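Local coordinates for putative uncharacterized protein (Desulfitobacterium hafniense, PDB 4JGI), which binds methylcobalamin through a Rossmann-type domain and probably serves as the corrinoid-carrying component of an O-demethylase system, at residues I108-A113 and V120-I125; V144-V149 and D155-T160; K135-N140 and K165-R170. All coordinates share one frame; numbering follows the deposited sequence.

In the fold
All three contacts belong to the Rossmann-type cobalamin-binding domain, and contacts 1 and 2 lean on the same parallel sheet, with centres about 14 Å apart. Contact 2 is the buried one: strand 143-147 packs on helix 151-166 through apolar side chains and a methyl on backbone, with no hydrogen bond or ion pair across, beside the cobalamin pocket. Contact 1, at the edge strand 119-122, is partly buried and joins a small apolar patch to a salt bridge. Contact 3 also pairs apolar packing with an ion pair, but lies farther from the cofactor, where helix 129-139 meets the chain leaving helix 151-166. That helix is common to contacts 2 and 3, which touch through Val144 and Val136; Phe121 and Leu123 link contact 1 to Lys135.

Contact 1: residues I108-A113 and V120-I125; sequences IFRTMA and VFDLGI
Arg110 reaches from the helix toward Asp122 on the strand, Arg110 NH1 giving a hydrogen bond of 2.7 Å to Asp122 OD2 that forms part of a salt bridge. The oxygen lies almost exactly in the guanidinium plane, at its edge, while the donor comes to the syn side of the carboxylate, tilted out of its plane; the two flat groups are turned 59° apart. The arginine chain runs extended to CD and then bends at chi3 (64°), which turns the guanidinium onto the acid. Asp122 OD1 accepts from Gly124 N at 3.1 Å, closing an Asx turn, and also pairs with Lys106, so the acid is held through both oxygens. Earlier on the strand, Val120 splits its two methyls: Val120 CG1 lies crosswise to the arginine stem, 4.1 Å from Arg110 CG, whereas Val120 CG2 meets Ala113 CB at 3.8 Å. Leu94 of the adjacent strand touches both Arg110 and Val120. On the helix, Ile108 and Phe109 contact the cobalamin. Helix segment 108-113 runs nearly antiparallel to strand segment 120-122, at 157°, as expected of the right-handed beta-alpha-beta crossover in a Rossmann-type cobalamin-binding domain.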
# COMPACT_ATOMS: atom_id res chain seq x y z
N ILE A 108 1.10 -6.89 5.12
CA ILE A 108 0.13 -7.01 4.03
C ILE A 108 0.14 -5.78 3.15
O ILE A 108 0.27 -5.85 1.94
CB ILE A 108 -1.29 -7.36 4.55
CG1 ILE A 108 -1.27 -8.71 5.23
CG2 ILE A 108 -2.29 -7.29 3.45
CD1 ILE A 108 -2.59 -9.08 5.91
N PHE A 109 0.11 -4.61 3.78
CA PHE A 109 0.24 -3.38 3.06
C PHE A 109 1.57 -3.24 2.35
O PHE A 109 1.57 -2.85 1.18
CB PHE A 109 -0.04 -2.22 4.00
CG PHE A 109 0.19 -0.88 3.36
CD1 PHE A 109 -0.74 -0.35 2.44
CD2 PHE A 109 1.31 -0.16 3.60
CE1 PHE A 109 -0.48 0.86 1.77
CE2 PHE A 109 1.53 1.05 2.96
CZ PHE A 109 0.63 1.58 2.06
N ARG A 110 2.67 -3.58 3.00
CA ARG A 110 3.96 -3.51 2.40
C ARG A 110 3.97 -4.33 1.11
O ARG A 110 4.47 -3.88 0.06
CB ARG A 110 5.03 -4.05 3.39
CG ARG A 110 6.41 -4.07 2.81
CD ARG A 110 7.35 -4.80 3.74
NE ARG A 110 7.01 -6.21 3.89
CZ ARG A 110 7.43 -7.04 4.86
NH1 ARG A 110 8.11 -6.61 5.91
NH2 ARG A 110 7.05 -8.32 4.83
N THR A 111 3.41 -5.55 1.14
CA THR A 111 3.45 -6.42 -0.04
C THR A 111 2.61 -5.76 -1.15
O THR A 111 3.06 -5.75 -2.30
CB THR A 111 2.92 -7.80 0.30
OG1 THR A 111 3.75 -8.34 1.37
CG2 THR A 111 2.90 -8.70 -0.95
N MET A 112 1.42 -5.26 -0.86
CA MET A 112 0.56 -4.62 -1.88
C MET A 112 1.23 -3.39 -2.44
O MET A 112 1.17 -3.17 -3.62
CB MET A 112 -0.81 -4.29 -1.34
CG MET A 112 -1.60 -5.55 -0.99
SD MET A 112 -3.14 -4.93 -0.30
CE MET A 112 -4.11 -6.42 -0.22
N ALA A 113 1.88 -2.62 -1.58
CA ALA A 113 2.49 -1.36 -2.04
C ALA A 113 3.68 -1.62 -2.95
O ALA A 113 3.85 -0.98 -4.00
CB ALA A 113 2.92 -0.54 -0.83
N VAL A 120 9.41 0.89 -0.89
CA VAL A 120 8.97 0.90 0.44
C VAL A 120 10.21 0.71 1.34
O VAL A 120 10.96 -0.30 1.22
CB VAL A 120 7.90 -0.17 0.69
CG1 VAL A 120 7.52 -0.19 2.15
CG2 VAL A 120 6.66 0.04 -0.23
N PHE A 121 10.40 1.65 2.24
CA PHE A 121 11.43 1.57 3.30
C PHE A 121 10.74 1.11 4.60
O PHE A 121 10.11 1.92 5.31
CB PHE A 121 12.13 2.87 3.48
CG PHE A 121 12.77 3.41 2.23
CD1 PHE A 121 12.07 4.15 1.31
CD2 PHE A 121 14.13 3.13 1.97
CE1 PHE A 121 12.65 4.61 0.15
CE2 PHE A 121 14.73 3.57 0.79
CZ PHE A 121 13.97 4.34 -0.11
N ASP A 122 10.78 -0.21 4.82
CA ASP A 122 10.20 -0.80 5.99
C ASP A 122 11.10 -0.76 7.18
O ASP A 122 12.19 -1.39 7.15
CB ASP A 122 9.74 -2.22 5.65
CG ASP A 122 9.19 -2.97 6.84
OD1 ASP A 122 8.64 -2.34 7.76
OD2 ASP A 122 9.23 -4.25 6.76
N LEU A 123 10.73 0.03 8.18
CA LEU A 123 11.56 0.22 9.34
C LEU A 123 11.29 -0.84 10.44
O LEU A 123 11.96 -0.89 11.47
CB LEU A 123 11.39 1.62 9.94
CG LEU A 123 11.77 2.75 8.95
CD1 LEU A 123 11.54 4.07 9.59
CD2 LEU A 123 13.27 2.71 8.71
N GLY A 124 10.29 -1.67 10.25
CA GLY A 124 9.96 -2.74 11.19
C GLY A 124 9.01 -2.36 12.30
O GLY A 124 8.11 -1.57 12.08
N ILE A 125 9.20 -2.87 13.51
CA ILE A 125 8.27 -2.65 14.66
C ILE A 125 8.87 -1.81 15.81
O ILE A 125 10.12 -1.76 15.88
CB ILE A 125 7.73 -3.98 15.21
CG1 ILE A 125 8.84 -4.88 15.72
CG2 ILE A 125 7.03 -4.75 14.09
CD1 ILE A 125 8.35 -6.17 16.30

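Contact 2: residues V144-V149 and D155-T160; sequences VGLSGV and DSMRET
Met157 lays its side chain from the helix against the end of the strand, where its methyl meets backbone. Met157 CE sits 3.2 Å from Gly148 N and 3.5 Å from Ser147 C, the tight part of the contact. The chain is extended beyond CG (chi2 176°, chi3 177°), which carries the methyl to the point where strand gives way to loop. Gly148 has no side chain, and the methyl lies directly on its backbone. Farther back, Met157 CG rests on Leu146 CB at 4.1 Å. Packing is looser at Thr160, where Leu146 CD1 and Thr160 CG2 approach tip to tip at 4.1 Å. Thr160 turns its hydroxyl back to the helix: Thr160 OG1 donates to Ser156 O at 2.8 Å, and Thr160 N reaches the same oxygen from the opposite face of its plane. Away from the strand, the helix carries Arg158 and the exposed Glu159, neither of which touches it. On the reverse of the strand, Ser147 OG hydrogen-bonds N3B of the cobalamin, placing the Met157 packing directly behind the cofactor pocket. Strand 143-147 lies between strands 91-96 and 174-178 in the parallel sheet; Ile132 of helix 129-139 touches both Leu146 and Thr160, and helix 151-166 leads on through the crossover to strand 174-178.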
# COMPACT_ATOMS: atom_id res chain seq x y z
N VAL A 144 4.49 8.79 4.33
CA VAL A 144 4.84 8.10 5.56
C VAL A 144 3.64 7.31 6.01
O VAL A 144 2.55 7.85 6.12
CB VAL A 144 5.26 9.06 6.65
CG1 VAL A 144 5.59 8.30 7.96
CG2 VAL A 144 6.49 9.82 6.22
N GLY A 145 3.82 5.98 6.19
CA GLY A 145 2.74 5.10 6.64
C GLY A 145 3.08 4.55 8.02
O GLY A 145 4.21 4.04 8.23
N LEU A 146 2.15 4.71 8.92
CA LEU A 146 2.31 4.38 10.31
C LEU A 146 1.23 3.37 10.73
O LEU A 146 0.04 3.58 10.48
CB LEU A 146 2.19 5.58 11.23
CG LEU A 146 3.12 6.75 10.90
CD1 LEU A 146 2.80 7.97 11.75
CD2 LEU A 146 4.55 6.40 10.96
N SER A 147 1.68 2.29 11.36
CA SER A 147 0.83 1.21 11.92
C SER A 147 0.85 1.20 13.45
O SER A 147 1.90 1.35 14.02
CB SER A 147 1.29 -0.16 11.33
OG SER A 147 0.35 -1.23 11.62
N GLY A 148 -0.29 0.93 14.01
CA GLY A 148 -0.36 0.71 15.43
C GLY A 148 -1.73 0.31 15.87
O GLY A 148 -2.73 0.58 15.19
N VAL A 149 -1.77 -0.23 17.11
CA VAL A 149 -3.04 -0.58 17.72
C VAL A 149 -3.16 -0.11 19.17
O VAL A 149 -4.21 0.45 19.56
CB VAL A 149 -3.39 -2.10 17.62
CG1 VAL A 149 -2.19 -2.89 17.96
CG2 VAL A 149 -4.53 -2.46 18.60
N ASP A 155 -0.70 7.38 20.37
CA ASP A 155 0.08 8.53 20.82
C ASP A 155 1.41 8.74 20.07
O ASP A 155 1.76 9.89 19.68
CB ASP A 155 0.33 8.44 22.34
CG ASP A 155 -0.91 8.63 23.13
OD1 ASP A 155 -1.89 9.14 22.55
OD2 ASP A 155 -0.93 8.18 24.30
N SER A 156 2.18 7.67 19.84
CA SER A 156 3.42 7.79 19.11
C SER A 156 3.17 8.25 17.66
O SER A 156 4.01 8.90 17.07
CB SER A 156 4.21 6.47 19.05
OG SER A 156 4.56 6.00 20.31
N MET A 157 2.05 7.84 17.07
CA MET A 157 1.68 8.36 15.74
C MET A 157 1.57 9.89 15.77
O MET A 157 2.10 10.57 14.87
CB MET A 157 0.41 7.79 15.17
CG MET A 157 0.38 6.32 14.87
SD MET A 157 -1.25 5.82 14.31
CE MET A 157 -1.04 4.08 13.93
N ARG A 158 0.86 10.40 16.77
CA ARG A 158 0.71 11.85 16.92
C ARG A 158 2.06 12.50 17.16
O ARG A 158 2.35 13.54 16.52
CB ARG A 158 -0.23 12.13 18.08
CG ARG A 158 -0.44 13.64 18.28
CD ARG A 158 -1.44 14.00 19.36
NE ARG A 158 -1.28 13.18 20.53
CZ ARG A 158 -0.26 13.20 21.37
NH1 ARG A 158 0.74 14.10 21.25
NH2 ARG A 158 -0.24 12.33 22.38
N GLU A 159 2.87 11.91 18.01
CA GLU A 159 4.20 12.43 18.19
C GLU A 159 5.09 12.46 16.96
O GLU A 159 5.90 13.39 16.73
CB GLU A 159 4.91 11.65 19.28
CG GLU A 159 4.22 11.81 20.63
CD GLU A 159 4.68 10.77 21.65
OE1 GLU A 159 5.46 9.84 21.28
OE2 GLU A 159 4.28 10.91 22.84
N THR A 160 4.95 11.44 16.10
CA THR A 160 5.70 11.38 14.84
C THR A 160 5.27 12.54 13.89
O THR A 160 6.12 13.24 13.33
CB THR A 160 5.46 10.06 14.13
OG1 THR A 160 5.87 8.99 14.98
CG2 THR A 160 6.22 9.96 12.84

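Contact 3: residues K135-N140 and K165-R170; sequences KVKEVN and KAEGLR
The last turns of helix 129-139 face the chain leaving helix 151-166, with the backbones nearest at Lys137 and Leu169, whose CA atoms are 7.8 Å apart. Leu169 projects toward the helix and puts its CD1 methyl to both neighbours there. Leu169 CD1 lies 3.8 Å from Lys137 CG, the lysine stem set square across the leucine, and 4.0 Å from Val136 CG1, where the valine and leucine chains run by one another in opposing senses. Leu164 touches both Val136 and Leu169. The turn that presents Leu169 is a Schellman motif: Gly168, with positive phi (72°), is the first residue past the helix to leave helical backbone angles, and Gly168 N bonds back to Lys165 O at 3.0 Å. Both helices belong to crossovers of the Rossmann-type fold and are neighbours on one face of the sheet. Outside the apolar patch, Lys137 stretches its extended chain slantwise to Glu167. Lys137 NZ gives a 3.2 Å hydrogen bond to Glu167 OE1, part of a salt bridge, and meets that oxygen from well above the carboxylate plane, 59° out of it. Glu167 is bent at chi2 (-55°), which folds its carboxylate back beside the lysine end; both residues are exposed, and solvent probably weakens the pair.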
# COMPACT_ATOMS: atom_id res chain seq x y z
N LYS A 135 14.78 8.82 8.96
CA LYS A 135 14.64 8.17 7.71
C LYS A 135 13.95 9.07 6.65
O LYS A 135 14.28 9.06 5.52
CB LYS A 135 13.85 6.86 7.86
CG LYS A 135 13.94 5.97 6.62
CD LYS A 135 15.37 5.41 6.40
CE LYS A 135 15.41 4.33 5.37
NZ LYS A 135 16.83 3.82 5.39
N VAL A 136 12.99 9.86 7.10
CA VAL A 136 12.30 10.81 6.21
C VAL A 136 13.29 11.85 5.72
O VAL A 136 13.33 12.15 4.53
CB VAL A 136 11.13 11.45 6.93
CG1 VAL A 136 10.56 12.62 6.15
CG2 VAL A 136 10.03 10.47 7.26
N LYS A 137 14.15 12.35 6.61
CA LYS A 137 15.20 13.26 6.15
C LYS A 137 16.13 12.66 5.11
O LYS A 137 16.59 13.34 4.20
CB LYS A 137 16.06 13.77 7.33
CG LYS A 137 15.34 14.62 8.32
CD LYS A 137 16.23 14.94 9.50
CE LYS A 137 15.47 15.86 10.44
NZ LYS A 137 16.31 16.55 11.44
N GLU A 138 16.50 11.38 5.32
CA GLU A 138 17.37 10.66 4.45
C GLU A 138 16.84 10.42 3.07
O GLU A 138 17.57 10.58 2.06
CB GLU A 138 17.79 9.35 5.12
CG GLU A 138 18.79 8.53 4.32
CD GLU A 138 19.11 7.15 4.92
OE1 GLU A 138 18.68 6.85 6.07
OE2 GLU A 138 19.87 6.34 4.30
N VAL A 139 15.59 9.96 2.94
CA VAL A 139 15.10 9.47 1.67
C VAL A 139 14.02 10.35 1.01
O VAL A 139 13.66 10.17 -0.14
CB VAL A 139 14.67 8.00 1.74
CG1 VAL A 139 15.68 7.17 2.53
CG2 VAL A 139 13.35 7.82 2.44
N ASN A 140 13.54 11.36 1.72
CA ASN A 140 12.53 12.27 1.19
C ASN A 140 11.33 11.57 0.52
O ASN A 140 11.03 11.76 -0.67
CB ASN A 140 13.14 13.37 0.30
CG ASN A 140 13.54 14.62 1.12
OD1 ASN A 140 12.76 15.29 1.90
ND2 ASN A 140 14.73 14.94 0.97
N LYS A 165 6.35 18.04 11.69
CA LYS A 165 5.98 19.46 11.65
C LYS A 165 7.15 20.32 12.20
O LYS A 165 7.54 21.34 11.55
CB LYS A 165 4.65 19.74 12.43
CG LYS A 165 3.37 19.32 11.74
CD LYS A 165 2.07 19.62 12.57
CE LYS A 165 0.88 18.63 12.23
NZ LYS A 165 -0.45 18.28 13.05
N ALA A 166 7.74 19.92 13.31
CA ALA A 166 8.84 20.68 13.91
C ALA A 166 10.07 20.78 13.03
O ALA A 166 10.78 21.79 13.03
CB ALA A 166 9.19 20.09 15.25
N GLU A 167 10.31 19.74 12.23
CA GLU A 167 11.45 19.67 11.37
C GLU A 167 11.16 20.29 10.02
O GLU A 167 12.03 20.22 9.19
CB GLU A 167 11.87 18.20 11.18
CG GLU A 167 12.32 17.56 12.47
CD GLU A 167 13.46 18.36 13.16
OE1 GLU A 167 14.40 18.87 12.49
OE2 GLU A 167 13.38 18.60 14.40
N GLY A 168 9.95 20.83 9.77
CA GLY A 168 9.66 21.42 8.44
C GLY A 168 9.50 20.43 7.29
O GLY A 168 9.66 20.76 6.13
N LEU A 169 9.25 19.19 7.66
CA LEU A 169 9.05 18.10 6.67
C LEU A 169 7.58 17.75 6.34
O LEU A 169 7.31 17.15 5.27
CB LEU A 169 9.78 16.84 7.14
CG LEU A 169 11.27 17.03 7.45
CD1 LEU A 169 11.74 15.80 8.22
CD2 LEU A 169 12.02 17.15 6.13
N ARG A 170 6.68 18.09 7.24
CA ARG A 170 5.28 17.61 7.19
C ARG A 170 4.54 18.04 5.95
O ARG A 170 3.75 17.33 5.36
CB ARG A 170 4.50 18.09 8.40
CG ARG A 170 2.97 17.83 8.35
CD ARG A 170 2.82 16.40 8.59
NE ARG A 170 1.33 16.14 8.58
CZ ARG A 170 0.65 15.76 7.51
NH1 ARG A 170 1.24 15.70 6.37
NH2 ARG A 170 -0.57 15.30 7.63